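Local coordinates for ribosomal-protein-serine acetyltransferase, putative (Vibrio cholerae O1 biovar eltor, PDB 2FCK) that is of unconfirmed function but may transfer acetyl groups to the N-terminal serine or alanine of protein substrates, at residues F8-I20 / F73-V87. Numbering follows the deposited sequence.
Sequences FQIVTQRLQLRLI and FGVFERQTQTLVGMV
The guanidinium of Arg18 lies flat on the ring of Phe76, the planes only 12° apart, in a stacked cation-pi pair with Arg18 CZ 3.6 Å from the ring centroid. Leu83 CD1 covers the opposite face of Phe76 near its rim, and Gln16 O meets the ring edge. The Phe73 ring has Arg18 N at its edge and meets Trp65 edge-to-face. Arg18 reaches Phe76 because CG sits between the backbone N and carbonyl carbon (chi1 56°) and the chain then runs extended to NE. Bonds at the guanidinium edge limit its rotation: Arg18 NE donates to Gln16 OE1 (2.9 Å), approaching above that carbonyl plane rather than along a lone pair, while NH1 donates to Leu19 O; NH2 forms a salt bridge with Glu24. At the hairpin end, Val11 CG1 lies over one face of the Arg78 guanidinium, toward its rim. The bend at chi3 (71°) turns this group toward the turn carbonyls, where Arg78 NH1 donates to Gln13 O (3.1 Å) and more weakly to Thr12 O.

Beneath the stack, strands 15-18 and 73-77 run antiparallel. Gln16 and Phe76 form a hydrogen-bonded pair, with Gln16 N to Phe76 O and Phe76 N to Gln16 O both 2.8 Å. On the face bearing Leu15, Leu17 and Val75, Leu17 CD2 packs on Val87 CG2 at 3.6 Å, and helix 114-129 reaches Leu15. Ile20 CG1 packs on Gly74 CA at 3.6 Å, next to helix 51-66. This pairing of two successive antiparallel hairpins, flanked by helices, belongs to the N-terminal half of the GNAT acetyltransferase fold.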
loop_
_atom_site.group_PDB
_atom_site.type_symbol
_atom_site.label_atom_id
_atom_site.label_comp_id
_atom_site.label_asym_id
_atom_site.label_seq_id
_atom_site.Cartn_x
_atom_site.Cartn_y
_atom_site.Cartn_z
ATOM N N PHE A 8 -15.467 15.859 10.999
ATOM C CA PHE A 8 -14.414 16.514 10.218
ATOM C C PHE A 8 -14.826 16.699 8.776
ATOM O O PHE A 8 -15.301 15.755 8.154
ATOM C CB PHE A 8 -13.129 15.664 10.187
ATOM C CG PHE A 8 -12.033 16.260 9.311
ATOM C CD1 PHE A 8 -11.675 15.654 8.090
ATOM C CD2 PHE A 8 -11.366 17.438 9.692
ATOM C CE1 PHE A 8 -10.662 16.222 7.253
ATOM C CE2 PHE A 8 -10.342 17.985 8.870
ATOM C CZ PHE A 8 -9.997 17.372 7.662
ATOM N N GLN A 9 -14.667 17.931 8.271
ATOM C CA GLN A 9 -15.025 18.255 6.881
ATOM C C GLN A 9 -13.850 18.950 6.191
ATOM O O GLN A 9 -13.065 19.667 6.833
ATOM C CB GLN A 9 -16.239 19.172 6.800
ATOM C CG GLN A 9 -17.329 18.813 7.830
ATOM C CD GLN A 9 -18.606 19.506 7.581
ATOM O OE1 GLN A 9 -18.623 20.639 7.082
ATOM N NE2 GLN A 9 -19.720 18.837 7.913
ATOM N N ILE A 10 -13.748 18.746 4.882
ATOM C CA ILE A 10 -12.894 19.597 4.078
ATOM C C ILE A 10 -13.845 20.429 3.233
ATOM O O ILE A 10 -14.679 19.879 2.518
ATOM C CB ILE A 10 -11.910 18.754 3.189
ATOM C CG1 ILE A 10 -10.931 17.902 4.003
ATOM C CG2 ILE A 10 -11.134 19.702 2.243
ATOM C CD1 ILE A 10 -10.297 16.790 3.111
ATOM N N VAL A 11 -13.755 21.761 3.331
ATOM C CA VAL A 11 -14.694 22.658 2.663
ATOM C C VAL A 11 -13.943 23.551 1.682
ATOM O O VAL A 11 -12.933 24.137 2.030
ATOM C CB VAL A 11 -15.464 23.556 3.672
ATOM C CG1 VAL A 11 -16.505 24.411 2.923
ATOM C CG2 VAL A 11 -16.083 22.705 4.742
ATOM N N THR A 12 -14.440 23.621 0.470
ATOM C CA THR A 12 -13.795 24.413 -0.571
ATOM C C THR A 12 -14.754 25.545 -0.934
ATOM O O THR A 12 -15.737 25.745 -0.262
ATOM C CB THR A 12 -13.509 23.544 -1.820
ATOM O OG1 THR A 12 -14.745 23.095 -2.377
ATOM C CG2 THR A 12 -12.596 22.367 -1.517
ATOM N N GLN A 13 -14.495 26.285 -2.013
ATOM C CA GLN A 13 -15.413 27.378 -2.373
ATOM C C GLN A 13 -16.847 26.877 -2.617
ATOM O O GLN A 13 -17.848 27.470 -2.128
ATOM C CB GLN A 13 -14.891 28.110 -3.624
ATOM C CG GLN A 13 -15.849 29.216 -4.030
ATOM C CD GLN A 13 -15.615 29.748 -5.429
ATOM O OE1 GLN A 13 -14.767 29.267 -6.169
ATOM N NE2 GLN A 13 -16.437 30.720 -5.818
ATOM N N ARG A 14 -16.952 25.780 -3.362
ATOM C CA ARG A 14 -18.265 25.297 -3.798
ATOM C C ARG A 14 -18.747 23.985 -3.160
ATOM O O ARG A 14 -19.933 23.644 -3.280
ATOM C CB ARG A 14 -18.290 25.176 -5.316
ATOM C CG ARG A 14 -17.996 26.503 -6.061
ATOM C CD ARG A 14 -18.024 26.259 -7.537
ATOM N NE ARG A 14 -16.928 25.394 -7.976
ATOM C CZ ARG A 14 -16.754 24.995 -9.232
ATOM N NH1 ARG A 14 -15.723 24.217 -9.559
ATOM N NH2 ARG A 14 -17.609 25.409 -10.185
ATOM N N LEU A 15 -17.839 23.291 -2.469
ATOM C CA LEU A 15 -18.050 21.881 -2.053
ATOM C C LEU A 15 -17.762 21.617 -0.585
ATOM O O LEU A 15 -16.945 22.307 0.051
ATOM C CB LEU A 15 -17.209 20.893 -2.932
ATOM C CG LEU A 15 -17.344 21.030 -4.433
ATOM C CD1 LEU A 15 -16.294 20.113 -5.152
ATOM C CD2 LEU A 15 -18.802 20.776 -4.889
ATOM N N GLN A 16 -18.435 20.592 -0.059
ATOM C CA GLN A 16 -18.265 20.181 1.317
ATOM C C GLN A 16 -17.978 18.695 1.258
ATOM O O GLN A 16 -18.817 17.926 0.769
ATOM C CB GLN A 16 -19.564 20.446 2.089
ATOM C CG GLN A 16 -19.525 20.019 3.508
ATOM C CD GLN A 16 -20.923 20.027 4.116
ATOM O OE1 GLN A 16 -21.874 19.468 3.542
ATOM N NE2 GLN A 16 -21.065 20.719 5.235
ATOM N N LEU A 17 -16.802 18.311 1.746
ATOM C CA LEU A 17 -16.360 16.919 1.738
ATOM C C LEU A 17 -16.555 16.412 3.172
ATOM O O LEU A 17 -15.936 16.948 4.090
ATOM C CB LEU A 17 -14.864 16.816 1.336
ATOM C CG LEU A 17 -14.547 16.845 -0.169
ATOM C CD1 LEU A 17 -15.004 18.176 -0.840
ATOM C CD2 LEU A 17 -13.046 16.685 -0.291
ATOM N N ARG A 18 -17.353 15.357 3.357
ATOM C CA ARG A 18 -17.685 14.868 4.703
ATOM C C ARG A 18 -18.255 13.457 4.646
ATOM O O ARG A 18 -18.595 12.955 3.566
ATOM C CB ARG A 18 -18.732 15.799 5.342
ATOM C CG ARG A 18 -20.039 15.977 4.516
ATOM C CD ARG A 18 -21.122 16.576 5.408
ATOM N NE ARG A 18 -22.353 16.872 4.691
ATOM C CZ ARG A 18 -23.342 16.000 4.519
ATOM N NH1 ARG A 18 -23.203 14.749 4.957
ATOM N NH2 ARG A 18 -24.445 16.373 3.877
ATOM N N LEU A 19 -18.407 12.841 5.823
ATOM C CA LEU A 19 -19.065 11.549 5.895
ATOM C C LEU A 19 -20.482 11.697 5.386
ATOM O O LEU A 19 -21.242 12.588 5.843
ATOM C CB LEU A 19 -19.186 11.086 7.342
ATOM C CG LEU A 19 -18.043 10.207 7.758
ATOM C CD1 LEU A 19 -18.225 9.895 9.254
ATOM C CD2 LEU A 19 -17.900 8.898 6.937
ATOM N N ILE A 20 -20.865 10.772 4.516
ATOM C CA ILE A 20 -22.292 10.592 4.203
ATOM C C ILE A 20 -22.982 9.943 5.413
ATOM O O ILE A 20 -22.461 8.975 5.994
ATOM C CB ILE A 20 -22.458 9.702 2.952
ATOM C CG1 ILE A 20 -21.708 10.321 1.743
ATOM C CG2 ILE A 20 -23.948 9.473 2.659
ATOM C CD1 ILE A 20 -21.727 9.397 0.511
ATOM N N PHE A 73 -15.094 10.316 1.663
ATOM C CA PHE A 73 -15.832 11.557 1.751
ATOM C C PHE A 73 -16.906 11.628 0.681
ATOM O O PHE A 73 -16.613 11.534 -0.539
ATOM C CB PHE A 73 -14.923 12.761 1.500
ATOM C CG PHE A 73 -13.817 12.930 2.510
ATOM C CD1 PHE A 73 -12.605 12.252 2.355
ATOM C CD2 PHE A 73 -13.961 13.860 3.560
ATOM C CE1 PHE A 73 -11.555 12.439 3.264
ATOM C CE2 PHE A 73 -12.908 14.040 4.470
ATOM C CZ PHE A 73 -11.717 13.345 4.321
ATOM N N GLY A 74 -18.148 11.834 1.105
ATOM C CA GLY A 74 -19.144 12.300 0.145
ATOM C C GLY A 74 -18.787 13.731 -0.270
ATOM O O GLY A 74 -18.331 14.561 0.548
ATOM N N VAL A 75 -19.018 14.039 -1.527
ATOM C CA VAL A 75 -18.784 15.407 -2.005
ATOM C C VAL A 75 -20.140 16.060 -2.227
ATOM O O VAL A 75 -20.899 15.617 -3.097
ATOM C CB VAL A 75 -17.946 15.402 -3.325
ATOM C CG1 VAL A 75 -17.723 16.870 -3.871
ATOM C CG2 VAL A 75 -16.579 14.695 -3.107
ATOM N N PHE A 76 -20.436 17.085 -1.411
ATOM C CA PHE A 76 -21.711 17.782 -1.479
ATOM C C PHE A 76 -21.550 19.216 -1.978
ATOM O O PHE A 76 -20.679 19.946 -1.527
ATOM C CB PHE A 76 -22.361 17.819 -0.111
ATOM C CG PHE A 76 -22.714 16.478 0.441
ATOM C CD1 PHE A 76 -21.774 15.739 1.159
ATOM C CD2 PHE A 76 -24.004 15.956 0.267
ATOM C CE1 PHE A 76 -22.113 14.489 1.695
ATOM C CE2 PHE A 76 -24.345 14.691 0.802
ATOM C CZ PHE A 76 -23.404 13.959 1.514
ATOM N N GLU A 77 -22.447 19.610 -2.880
ATOM C CA GLU A 77 -22.501 20.972 -3.363
ATOM C C GLU A 77 -23.009 21.824 -2.206
ATOM O O GLU A 77 -24.010 21.500 -1.568
ATOM C CB GLU A 77 -23.444 21.010 -4.575
ATOM C CG GLU A 77 -23.522 22.292 -5.337
ATOM C CD GLU A 77 -24.316 22.067 -6.610
ATOM O OE1 GLU A 77 -25.446 21.526 -6.527
ATOM O OE2 GLU A 77 -23.798 22.385 -7.690
ATOM N N ARG A 78 -22.283 22.888 -1.888
ATOM C CA ARG A 78 -22.496 23.582 -0.640
ATOM C C ARG A 78 -23.865 24.267 -0.663
ATOM O O ARG A 78 -24.576 24.214 0.308
ATOM C CB ARG A 78 -21.398 24.613 -0.378
ATOM C CG ARG A 78 -20.062 24.032 0.012
ATOM C CD ARG A 78 -19.027 25.111 0.251
ATOM N NE ARG A 78 -19.311 25.841 1.493
ATOM C CZ ARG A 78 -18.728 26.987 1.841
ATOM N NH1 ARG A 78 -17.867 27.573 1.020
ATOM N NH2 ARG A 78 -19.046 27.567 3.007
ATOM N N GLN A 79 -24.228 24.853 -1.794
ATOM C CA GLN A 79 -25.474 25.637 -1.833
ATOM C C GLN A 79 -26.702 24.715 -1.738
ATOM O O GLN A 79 -27.568 24.901 -0.890
ATOM C CB GLN A 79 -25.485 26.529 -3.080
ATOM C CG GLN A 79 -24.847 27.906 -2.808
ATOM C CD GLN A 79 -24.479 28.685 -4.069
ATOM O OE1 GLN A 79 -24.926 28.356 -5.183
ATOM N NE2 GLN A 79 -23.655 29.730 -3.898
ATOM N N THR A 80 -26.732 23.680 -2.567
ATOM C CA THR A 80 -27.892 22.815 -2.694
ATOM C C THR A 80 -27.867 21.603 -1.759
ATOM O O THR A 80 -28.888 20.951 -1.562
ATOM C CB THR A 80 -27.975 22.298 -4.123
ATOM O OG1 THR A 80 -26.786 21.533 -4.423
ATOM C CG2 THR A 80 -28.105 23.464 -5.113
ATOM N N GLN A 81 -26.688 21.291 -1.209
ATOM C CA GLN A 81 -26.438 20.047 -0.464
ATOM C C GLN A 81 -26.656 18.761 -1.295
ATOM O O GLN A 81 -26.881 17.677 -0.741
ATOM C CB GLN A 81 -27.168 20.016 0.878
ATOM C CG GLN A 81 -26.475 20.800 1.979
ATOM C CD GLN A 81 -25.222 20.120 2.508
ATOM O OE1 GLN A 81 -24.101 20.593 2.290
ATOM N NE2 GLN A 81 -25.401 19.021 3.203
ATOM N N THR A 82 -26.561 18.853 -2.619
ATOM C CA THR A 82 -26.693 17.619 -3.374
ATOM C C THR A 82 -25.390 16.881 -3.427
ATOM O O THR A 82 -24.345 17.488 -3.502
ATOM C CB THR A 82 -27.347 17.747 -4.747
ATOM O OG1 THR A 82 -26.432 17.560 -5.818
ATOM C CG2 THR A 82 -28.108 19.019 -4.879
ATOM N N LEU A 83 -25.489 15.564 -3.334
ATOM C CA LEU A 83 -24.309 14.714 -3.420
ATOM C C LEU A 83 -23.873 14.565 -4.853
ATOM O O LEU A 83 -24.652 14.103 -5.695
ATOM C CB LEU A 83 -24.665 13.346 -2.844
ATOM C CG LEU A 83 -23.597 12.267 -2.811
ATOM C CD1 LEU A 83 -22.427 12.661 -1.903
ATOM C CD2 LEU A 83 -24.281 10.954 -2.337
ATOM N N VAL A 84 -22.620 14.910 -5.150
ATOM C CA VAL A 84 -22.126 14.867 -6.557
ATOM C C VAL A 84 -21.142 13.754 -6.848
ATOM O O VAL A 84 -20.795 13.482 -8.013
ATOM C CB VAL A 84 -21.489 16.230 -7.024
ATOM C CG1 VAL A 84 -22.449 17.374 -6.764
ATOM C CG2 VAL A 84 -20.158 16.472 -6.356
ATOM N N GLY A 85 -20.714 13.071 -5.782
ATOM C CA GLY A 85 -19.697 12.033 -5.936
ATOM C C GLY A 85 -18.972 11.762 -4.635
ATOM O O GLY A 85 -19.469 12.127 -3.540
HETATM N N MSE A 86 -17.819 11.100 -4.743
HETATM C CA MSE A 86 -17.020 10.774 -3.546
HETATM C C MSE A 86 -15.546 10.873 -3.911
HETATM O O MSE A 86 -15.150 10.622 -5.068
HETATM C CB MSE A 86 -17.354 9.379 -3.046
HETATM C CG MSE A 86 -18.759 9.270 -2.455
HETATM SE SE MSE A 86 -18.966 7.494 -1.619
HETATM C CE MSE A 86 -18.152 7.977 0.095
ATOM N N VAL A 87 -14.744 11.257 -2.931
ATOM C CA VAL A 87 -13.292 11.143 -3.023
ATOM C C VAL A 87 -12.858 10.423 -1.757
ATOM O O VAL A 87 -13.448 10.638 -0.681
ATOM C CB VAL A 87 -12.582 12.533 -3.175
ATOM C CG1 VAL A 87 -12.936 13.193 -4.558
ATOM C CG2 VAL A 87 -12.875 13.471 -1.950
HETATM O O HOH W 1 -21.887 25.329 -4.059
#